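Local structure of ScaE cell-surface anchored scaffoldin protein (Ruminococcus flavefaciens, 2ZF9) at residues 29-34 and 172-177; 65-70 and 157-162; 98-103 and 112-117. The protein probably anchors the cellulosome to the bacterial cell surface, this part being its type III cohesin module, a dockerin-binding domain. All coordinates share one frame; numbering follows the deposited sequence.

Contact 1: residues 29-34 and 172-177; sequences PVKPTL and QAWTFT
In the cohesin module, the loop leading into strand 33-41 packs against helix 166-178, and K31 crosses one face of the W174 indole obliquely. Its aliphatic chain covers the ring system: K31 CB comes 3.6 Å from W174 NE1, K31 CG stands above the middle of the bicycle, and K31 CD sits 3.6 Å from the centroid of the W174 six-membered ring, only 1° off its normal, a CH-pi contact. The bend at chi4 (71°) lifts K31 NZ off the face, where at most a weak, long cation-pi attraction remains, and NZ hydrogen-bonds to the carbonyls of A26 and S28. The indole projects from the helix with CG anti to its backbone N (chi1 175°), which sets its pyrrole edge against the loop. There P32 O lies in the ring plane, 3.3 Å from W174 CD1. A water accepts from W174 NE1 at 2.8 Å and donates to T33 OG1, tying the helix to the first residue of strand 33-41. One residue farther along the helix, T175 meets the proline ring, with P32 CG 3.4 Å from T175 OG1, a hydroxyl already bonded to M171 O. The T175 methyl, CG2, packs 3.7 Å from L34 CD1, and L34 continues onto L55 and V57 of strand 50-58.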
loop_
_atom_site.group_PDB
_atom_site.type_symbol
_atom_site.label_atom_id
_atom_site.label_comp_id
_atom_site.label_asym_id
_atom_site.label_seq_id
_atom_site.Cartn_x
_atom_site.Cartn_y
_atom_site.Cartn_z
ATOM N N PRO A 29 -9.118 2.350 19.004
ATOM C CA PRO A 29 -9.556 3.744 18.857
ATOM C C PRO A 29 -9.198 4.311 17.463
ATOM O O PRO A 29 -9.984 5.064 16.880
ATOM C CB PRO A 29 -8.799 4.490 19.967
ATOM C CG PRO A 29 -8.348 3.451 20.910
ATOM C CD PRO A 29 -8.209 2.160 20.151
ATOM N N VAL A 30 -8.041 3.921 16.916
ATOM C CA VAL A 30 -7.627 4.424 15.594
ATOM C C VAL A 30 -7.774 3.258 14.603
ATOM O O VAL A 30 -7.277 2.146 14.858
ATOM C CB VAL A 30 -6.182 4.953 15.575
ATOM C CG1 VAL A 30 -5.831 5.531 14.186
ATOM C CG2 VAL A 30 -5.970 6.008 16.645
ATOM N N LYS A 31 -8.528 3.490 13.537
ATOM C CA LYS A 31 -8.805 2.430 12.554
ATOM C C LYS A 31 -8.404 2.937 11.172
ATOM O O LYS A 31 -9.245 3.502 10.430
ATOM C CB LYS A 31 -10.303 2.030 12.564
ATOM C CG LYS A 31 -10.738 1.197 13.815
ATOM C CD LYS A 31 -12.209 0.765 13.676
ATOM C CE LYS A 31 -12.629 -0.148 14.839
ATOM N NZ LYS A 31 -12.727 0.667 16.096
ATOM N N PRO A 32 -7.108 2.794 10.834
ATOM C CA PRO A 32 -6.655 3.221 9.507
ATOM C C PRO A 32 -7.207 2.415 8.337
ATOM O O PRO A 32 -7.524 1.231 8.465
ATOM C CB PRO A 32 -5.128 3.073 9.577
ATOM C CG PRO A 32 -4.784 2.973 11.098
ATOM C CD PRO A 32 -6.016 2.259 11.670
ATOM N N THR A 33 -7.373 3.069 7.197
ATOM C CA THR A 33 -7.623 2.347 5.973
ATOM C C THR A 33 -6.473 2.651 5.057
ATOM O O THR A 33 -6.215 3.824 4.779
ATOM C CB THR A 33 -8.928 2.798 5.276
ATOM O OG1 THR A 33 -10.028 2.590 6.174
ATOM C CG2 THR A 33 -9.167 1.989 4.016
ATOM N N LEU A 34 -5.816 1.601 4.559
ATOM C CA LEU A 34 -4.828 1.777 3.506
ATOM C C LEU A 34 -5.488 1.333 2.232
ATOM O O LEU A 34 -6.092 0.244 2.195
ATOM C CB LEU A 34 -3.602 0.903 3.759
ATOM C CG LEU A 34 -2.835 1.166 5.042
ATOM C CD1 LEU A 34 -1.577 0.286 5.048
ATOM C CD2 LEU A 34 -2.493 2.642 5.130
ATOM N N GLN A 172 -2.347 -1.068 14.426
ATOM C CA GLN A 172 -1.642 -1.959 13.481
ATOM C C GLN A 172 -2.457 -3.232 13.200
ATOM O O GLN A 172 -2.572 -3.665 12.055
ATOM C CB GLN A 172 -0.287 -2.380 14.046
ATOM C CG GLN A 172 0.574 -3.170 13.065
ATOM C CD GLN A 172 2.008 -3.198 13.535
ATOM O OE1 GLN A 172 2.730 -2.221 13.391
ATOM N NE2 GLN A 172 2.403 -4.300 14.145
ATOM N N ALA A 173 -2.964 -3.863 14.259
ATOM C CA ALA A 173 -3.780 -5.054 14.107
ATOM C C ALA A 173 -5.003 -4.723 13.253
ATOM O O ALA A 173 -5.350 -5.495 12.357
ATOM C CB ALA A 173 -4.204 -5.597 15.484
ATOM N N TRP A 174 -5.650 -3.578 13.516
ATOM C CA TRP A 174 -6.786 -3.184 12.680
ATOM C C TRP A 174 -6.328 -3.070 11.222
ATOM O O TRP A 174 -6.994 -3.562 10.316
ATOM C CB TRP A 174 -7.454 -1.847 13.131
ATOM C CG TRP A 174 -8.530 -1.476 12.139
ATOM C CD1 TRP A 174 -8.382 -0.745 10.995
ATOM C CD2 TRP A 174 -9.891 -1.937 12.156
ATOM N NE1 TRP A 174 -9.593 -0.695 10.313
ATOM C CE2 TRP A 174 -10.526 -1.427 11.003
ATOM C CE3 TRP A 174 -10.632 -2.732 13.050
ATOM C CZ2 TRP A 174 -11.872 -1.692 10.704
ATOM C CZ3 TRP A 174 -11.988 -2.995 12.767
ATOM C CH2 TRP A 174 -12.597 -2.454 11.617
ATOM N N THR A 175 -5.221 -2.383 10.997
ATOM C CA THR A 175 -4.808 -2.075 9.630
ATOM C C THR A 175 -4.657 -3.355 8.783
ATOM O O THR A 175 -5.183 -3.449 7.684
ATOM C CB THR A 175 -3.470 -1.361 9.661
ATOM O OG1 THR A 175 -3.667 -0.078 10.225
ATOM C CG2 THR A 175 -2.890 -1.161 8.238
ATOM N N PHE A 176 -3.939 -4.338 9.307
ATOM C CA PHE A 176 -3.599 -5.498 8.509
ATOM C C PHE A 176 -4.692 -6.561 8.520
ATOM O O PHE A 176 -4.691 -7.454 7.659
ATOM C CB PHE A 176 -2.281 -6.085 9.005
ATOM C CG PHE A 176 -1.070 -5.226 8.644
ATOM C CD1 PHE A 176 -0.729 -5.023 7.323
ATOM C CD2 PHE A 176 -0.274 -4.664 9.635
ATOM C CE1 PHE A 176 0.409 -4.240 6.957
ATOM C CE2 PHE A 176 0.881 -3.879 9.295
ATOM C CZ PHE A 176 1.205 -3.677 7.950
ATOM N N THR A 177 -5.607 -6.510 9.487
ATOM C CA THR A 177 -6.697 -7.521 9.484
ATOM C C THR A 177 -8.000 -7.046 8.842
ATOM O O THR A 177 -8.804 -7.865 8.328
ATOM C CB THR A 177 -7.074 -8.034 10.894
ATOM O OG1 THR A 177 -7.551 -6.934 11.690
ATOM C CG2 THR A 177 -5.901 -8.751 11.579
HETATM O O HOH W 1 -10.639 0.571 8.010
#

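Contact 2: residues 65-70 and 157-162; sequences AATGLH and DLFTNV
H70 and D157 are joined by a very short, nearly straight hydrogen bond, ND1 of H70 giving its hydrogen to OD1 of D157 at 2.5 Å. The carboxylate oxygen reaches the imidazole at its edge, near the ring plane, while the two planar groups stand 82° apart. A water accepts from H70 N and donates weakly to the same OD1, and D157 OD2 is held by a salt bridge to R152 and by Q150 N, so both carboxylate oxygens are engaged. An alanine in place of H70 would probably leave D157 OD1 without its imidazole donor and the carboxylate less firmly fixed in rotation. From here the antiparallel backbone ladder runs through the hydrogen-bonded pair G68-L158, with L158 N to G68 O at 2.9 Å, and on to A66-T160. It ends in a classic β bulge: A65 N, 3.0 Å from T160 O, and A66 N both donate to that one carbonyl. T67 and F159 point the same way from their non-hydrogen-bonded pair; with F159 CG anti to the backbone N (chi1 -167°), the phenyl ring lies alongside the threonine methyl, T67 CG2 being 3.6 Å from F159 CD1. Beyond the bulge A65 CB meets V162 CG1 at 3.6 Å. Short strand 158-160 thus flanks strand 66-73, with helix 166-178 touching it through Q172 and T175, while the F159 ring stacks on Y64 and packs on P32, on L34 of strand 33-41 and on V57 of strand 50-58.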
loop_
_atom_site.group_PDB
_atom_site.type_symbol
_atom_site.label_atom_id
_atom_site.label_comp_id
_atom_site.label_asym_id
_atom_site.label_seq_id
_atom_site.Cartn_x
_atom_site.Cartn_y
_atom_site.Cartn_z
ATOM N N ALA A 65 3.410 7.001 12.761
ATOM C CA ALA A 65 4.701 7.418 12.203
ATOM C C ALA A 65 5.478 6.253 11.580
ATOM O O ALA A 65 6.111 6.443 10.538
ATOM C CB ALA A 65 5.580 8.048 13.282
ATOM N N ALA A 66 5.524 5.116 12.284
ATOM C CA ALA A 66 6.383 3.991 11.889
ATOM C C ALA A 66 5.571 3.084 10.958
ATOM O O ALA A 66 4.559 2.525 11.388
ATOM C CB ALA A 66 6.807 3.214 13.094
ATOM N N THR A 67 5.997 2.949 9.699
ATOM C CA THR A 67 5.305 2.059 8.742
ATOM C C THR A 67 6.334 1.196 8.028
ATOM O O THR A 67 7.523 1.573 7.883
ATOM C CB THR A 67 4.455 2.803 7.658
ATOM O OG1 THR A 67 5.321 3.470 6.724
ATOM C CG2 THR A 67 3.488 3.817 8.290
ATOM N N GLY A 68 5.887 0.024 7.619
ATOM C CA GLY A 68 6.718 -0.878 6.806
ATOM C C GLY A 68 5.664 -1.573 5.968
ATOM O O GLY A 68 4.803 -2.296 6.509
ATOM N N LEU A 69 5.661 -1.306 4.669
ATOM C CA LEU A 69 4.550 -1.771 3.835
ATOM C C LEU A 69 5.063 -2.374 2.555
ATOM O O LEU A 69 5.757 -1.690 1.783
ATOM C CB LEU A 69 3.579 -0.636 3.556
ATOM C CG LEU A 69 2.874 -0.033 4.785
ATOM C CD1 LEU A 69 2.154 1.236 4.358
ATOM C CD2 LEU A 69 1.856 -1.015 5.393
ATOM N N HIS A 70 4.750 -3.657 2.341
ATOM C CA HIS A 70 5.154 -4.330 1.118
ATOM C C HIS A 70 4.016 -4.263 0.122
ATOM O O HIS A 70 2.878 -4.608 0.433
ATOM C CB HIS A 70 5.488 -5.800 1.377
ATOM C CG HIS A 70 6.802 -6.005 2.063
ATOM N ND1 HIS A 70 6.923 -6.065 3.432
ATOM C CD2 HIS A 70 8.048 -6.211 1.563
ATOM C CE1 HIS A 70 8.186 -6.285 3.756
ATOM N NE2 HIS A 70 8.891 -6.386 2.636
ATOM N N ASP A 157 6.558 -5.694 8.489
ATOM C CA ASP A 157 5.332 -5.028 8.132
ATOM C C ASP A 157 4.742 -4.365 9.376
ATOM O O ASP A 157 4.474 -5.023 10.406
ATOM C CB ASP A 157 4.348 -6.007 7.498
ATOM C CG ASP A 157 4.864 -6.588 6.161
ATOM O OD1 ASP A 157 5.238 -5.804 5.256
ATOM O OD2 ASP A 157 4.874 -7.835 6.037
ATOM N N LEU A 158 4.571 -3.056 9.290
ATOM C CA LEU A 158 4.237 -2.247 10.455
ATOM C C LEU A 158 3.318 -1.100 10.054
ATOM O O LEU A 158 3.405 -0.577 8.945
ATOM C CB LEU A 158 5.490 -1.601 11.076
ATOM C CG LEU A 158 6.582 -2.468 11.699
ATOM C CD1 LEU A 158 7.703 -1.553 12.146
ATOM C CD2 LEU A 158 6.046 -3.304 12.881
ATOM N N PHE A 159 2.432 -0.720 10.972
ATOM C CA PHE A 159 1.699 0.525 10.801
ATOM C C PHE A 159 1.294 0.981 12.190
ATOM O O PHE A 159 0.293 0.502 12.730
ATOM C CB PHE A 159 0.457 0.382 9.915
ATOM C CG PHE A 159 -0.095 1.722 9.508
ATOM C CD1 PHE A 159 0.281 2.291 8.315
ATOM C CD2 PHE A 159 -0.930 2.444 10.363
ATOM C CE1 PHE A 159 -0.163 3.591 7.949
ATOM C CE2 PHE A 159 -1.396 3.724 9.987
ATOM C CZ PHE A 159 -0.985 4.290 8.787
ATOM N N THR A 160 2.080 1.874 12.782
ATOM C CA THR A 160 2.013 2.040 14.240
ATOM C C THR A 160 2.566 3.405 14.623
ATOM O O THR A 160 2.901 4.195 13.739
ATOM C CB THR A 160 2.745 0.861 15.008
ATOM O OG1 THR A 160 2.352 0.853 16.384
ATOM C CG2 THR A 160 4.290 0.894 14.858
ATOM N N ASN A 161 2.595 3.692 15.929
ATOM C CA ASN A 161 2.956 5.029 16.415
ATOM C C ASN A 161 4.371 5.042 17.003
ATOM O O ASN A 161 5.011 3.982 17.067
ATOM C CB ASN A 161 1.881 5.571 17.392
ATOM C CG ASN A 161 1.655 4.677 18.606
ATOM O OD1 ASN A 161 2.443 3.772 18.882
ATOM N ND2 ASN A 161 0.573 4.939 19.343
ATOM N N VAL A 162 4.891 6.188 17.434
ATOM C CA VAL A 162 6.295 6.178 17.858
ATOM C C VAL A 162 6.534 5.321 19.109
ATOM O O VAL A 162 7.563 4.657 19.198
ATOM C CB VAL A 162 6.962 7.584 17.981
ATOM C CG1 VAL A 162 6.851 8.356 16.674
ATOM C CG2 VAL A 162 6.385 8.386 19.117
HETATM O O HOH W 2 2.893 -4.663 4.281
#

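Contact 3: residues 98-103 and 112-117; sequences ELKKAE and TATGSS
E98, just before strand 99-106, reaches S116 and S117, which follow strand 109-115. E98 CB lies 4.0 Å from S116 OG, and E98 CG closes to a van der Waals contact of 3.5 Å with S116 OG, whose hydrogen-bond partner is N120 OD1. Beyond CG the chain is extended (chi2 161°), carrying the carboxylate on to S117: E98 CD approaches S117 OG at 3.4 Å, E98 OE2 comes 2.8 Å from S117 OG, and E98 OE1 takes a weak hydrogen bond from S117 N. E98 N donates weakly to S116 OG, so this exposed glutamate meets both serines through its side chain and one of them through its backbone as well. Firmer bonds follow at the pair L99-G115, where G115 N reaches L99 O at 2.9 Å, and at K101-A113, where K101 N is 2.9 Å from A113 O. Between them lies the non-hydrogen-bonded pair K100-T114; T114 CA makes a CA-H...O contact of 3.0 Å with L99 O. On the L99 and K101 face the lysine chain runs out over the alanine, K101 CE 3.9 Å from A113 CB, and its ammonium forms a salt bridge with E103. The other face carries K100, A102 and T112, all three packing on W127 of strand 124-132; K100 NZ bonds to A94 O and L97 O. T112 OG1 hydrogen-bonds with L69 O, and T114 OG1 with T67 OG1, both in strand 66-73. With E98 and L99 both set against G115, a classic β bulge lies at the open end of the antiparallel β hairpin formed by strands 99-106 and 109-115.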
loop_
_atom_site.group_PDB
_atom_site.type_symbol
_atom_site.label_atom_id
_atom_site.label_comp_id
_atom_site.label_asym_id
_atom_site.label_seq_id
_atom_site.Cartn_x
_atom_site.Cartn_y
_atom_site.Cartn_z
ATOM N N GLU A 98 9.944 12.043 9.135
ATOM C CA GLU A 98 11.364 12.356 8.990
ATOM C C GLU A 98 12.143 11.322 8.167
ATOM O O GLU A 98 13.077 11.693 7.463
ATOM C CB GLU A 98 11.990 12.535 10.375
ATOM C CG GLU A 98 11.321 13.720 11.098
ATOM C CD GLU A 98 11.511 13.709 12.621
ATOM O OE1 GLU A 98 12.304 12.902 13.152
ATOM O OE2 GLU A 98 10.847 14.527 13.267
ATOM N N LEU A 99 11.719 10.055 8.231
ATOM C CA LEU A 99 12.356 8.957 7.473
ATOM C C LEU A 99 11.349 8.411 6.450
ATOM O O LEU A 99 10.185 8.089 6.807
ATOM C CB LEU A 99 12.754 7.827 8.423
ATOM C CG LEU A 99 13.134 6.471 7.769
ATOM C CD1 LEU A 99 14.317 6.567 6.781
ATOM C CD2 LEU A 99 13.419 5.377 8.825
ATOM N N LYS A 100 11.770 8.315 5.194
ATOM C CA LYS A 100 10.934 7.717 4.138
ATOM C C LYS A 100 11.873 7.000 3.183
ATOM O O LYS A 100 12.832 7.605 2.681
ATOM C CB LYS A 100 10.174 8.790 3.346
ATOM C CG LYS A 100 9.198 9.608 4.161
ATOM C CD LYS A 100 8.479 10.679 3.363
ATOM C CE LYS A 100 9.297 11.959 3.228
ATOM N NZ LYS A 100 8.992 12.959 4.275
ATOM N N LYS A 101 11.624 5.721 2.920
ATOM C CA LYS A 101 12.426 5.047 1.884
ATOM C C LYS A 101 11.623 4.008 1.107
ATOM O O LYS A 101 10.698 3.374 1.661
ATOM C CB LYS A 101 13.693 4.401 2.485
ATOM C CG LYS A 101 13.411 3.396 3.570
ATOM C CD LYS A 101 14.599 2.451 3.850
ATOM C CE LYS A 101 14.095 1.222 4.657
ATOM N NZ LYS A 101 15.183 0.356 5.215
ATOM N N ALA A 102 11.954 3.854 -0.177
ATOM C CA ALA A 102 11.356 2.822 -1.010
ATOM C C ALA A 102 12.491 2.009 -1.608
ATOM O O ALA A 102 13.484 2.572 -2.136
ATOM C CB ALA A 102 10.513 3.470 -2.121
ATOM N N GLU A 103 12.358 0.692 -1.548
ATOM C CA GLU A 103 13.448 -0.150 -1.994
ATOM C C GLU A 103 12.943 -1.459 -2.599
ATOM O O GLU A 103 11.781 -1.870 -2.372
ATOM C CB GLU A 103 14.406 -0.400 -0.835
ATOM C CG GLU A 103 13.834 -1.306 0.168
ATOM C CD GLU A 103 14.745 -1.546 1.365
ATOM O OE1 GLU A 103 15.430 -0.611 1.792
ATOM O OE2 GLU A 103 14.753 -2.683 1.889
ATOM N N THR A 112 8.247 -0.361 1.300
ATOM C CA THR A 112 8.309 1.059 1.699
ATOM C C THR A 112 8.361 1.136 3.213
ATOM O O THR A 112 7.794 0.281 3.891
ATOM C CB THR A 112 7.064 1.844 1.217
ATOM O OG1 THR A 112 5.875 1.287 1.835
ATOM C CG2 THR A 112 6.973 1.825 -0.356
ATOM N N ALA A 113 9.011 2.167 3.759
ATOM C CA ALA A 113 9.128 2.315 5.232
ATOM C C ALA A 113 9.163 3.796 5.570
ATOM O O ALA A 113 9.656 4.600 4.787
ATOM C CB ALA A 113 10.413 1.611 5.797
ATOM N N THR A 114 8.543 4.148 6.693
ATOM C CA THR A 114 8.565 5.533 7.185
ATOM C C THR A 114 8.832 5.477 8.680
ATOM O O THR A 114 8.597 4.457 9.352
ATOM C CB THR A 114 7.230 6.296 6.973
ATOM O OG1 THR A 114 6.203 5.716 7.798
ATOM C CG2 THR A 114 6.785 6.325 5.478
ATOM N N GLY A 115 9.320 6.589 9.194
ATOM C CA GLY A 115 9.553 6.732 10.632
ATOM C C GLY A 115 9.535 8.198 10.959
ATOM O O GLY A 115 9.625 9.025 10.064
ATOM N N SER A 116 9.450 8.525 12.253
ATOM C CA SER A 116 9.499 9.905 12.690
ATOM C C SER A 116 9.657 9.934 14.217
ATOM O O SER A 116 9.493 8.892 14.896
ATOM C CB SER A 116 8.201 10.615 12.313
ATOM O OG SER A 116 8.454 11.993 12.150
ATOM N N SER A 117 9.962 11.112 14.751
ATOM C CA SER A 117 10.186 11.250 16.201
ATOM C C SER A 117 8.886 11.571 16.927
ATOM O O SER A 117 8.827 11.445 18.138
ATOM C CB SER A 117 11.242 12.331 16.496
ATOM O OG SER A 117 10.841 13.581 15.945
#

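In the fold
Along the chain the contacts are nested: contact 3 lies within the loop closed by contact 2, and contact 2 within that closed by contact 1. Contacts 2 and 3 have centres about 9 Å apart and share the pairing of strands 66-73 and 109-115, where L69 N lies 2.8 Å from T112 O. Contacts 1 and 2, about 11 Å apart between centres, are bridged by Q172 OE1, 2.9 Å from F159 N. Contacts 1 and 3 do not touch, their centres being about 19 Å apart. Through strands 158-160 and 66-73 these pairings probably join helix 166-178 and the hairpin 99-115 to the β framework of the cohesin module.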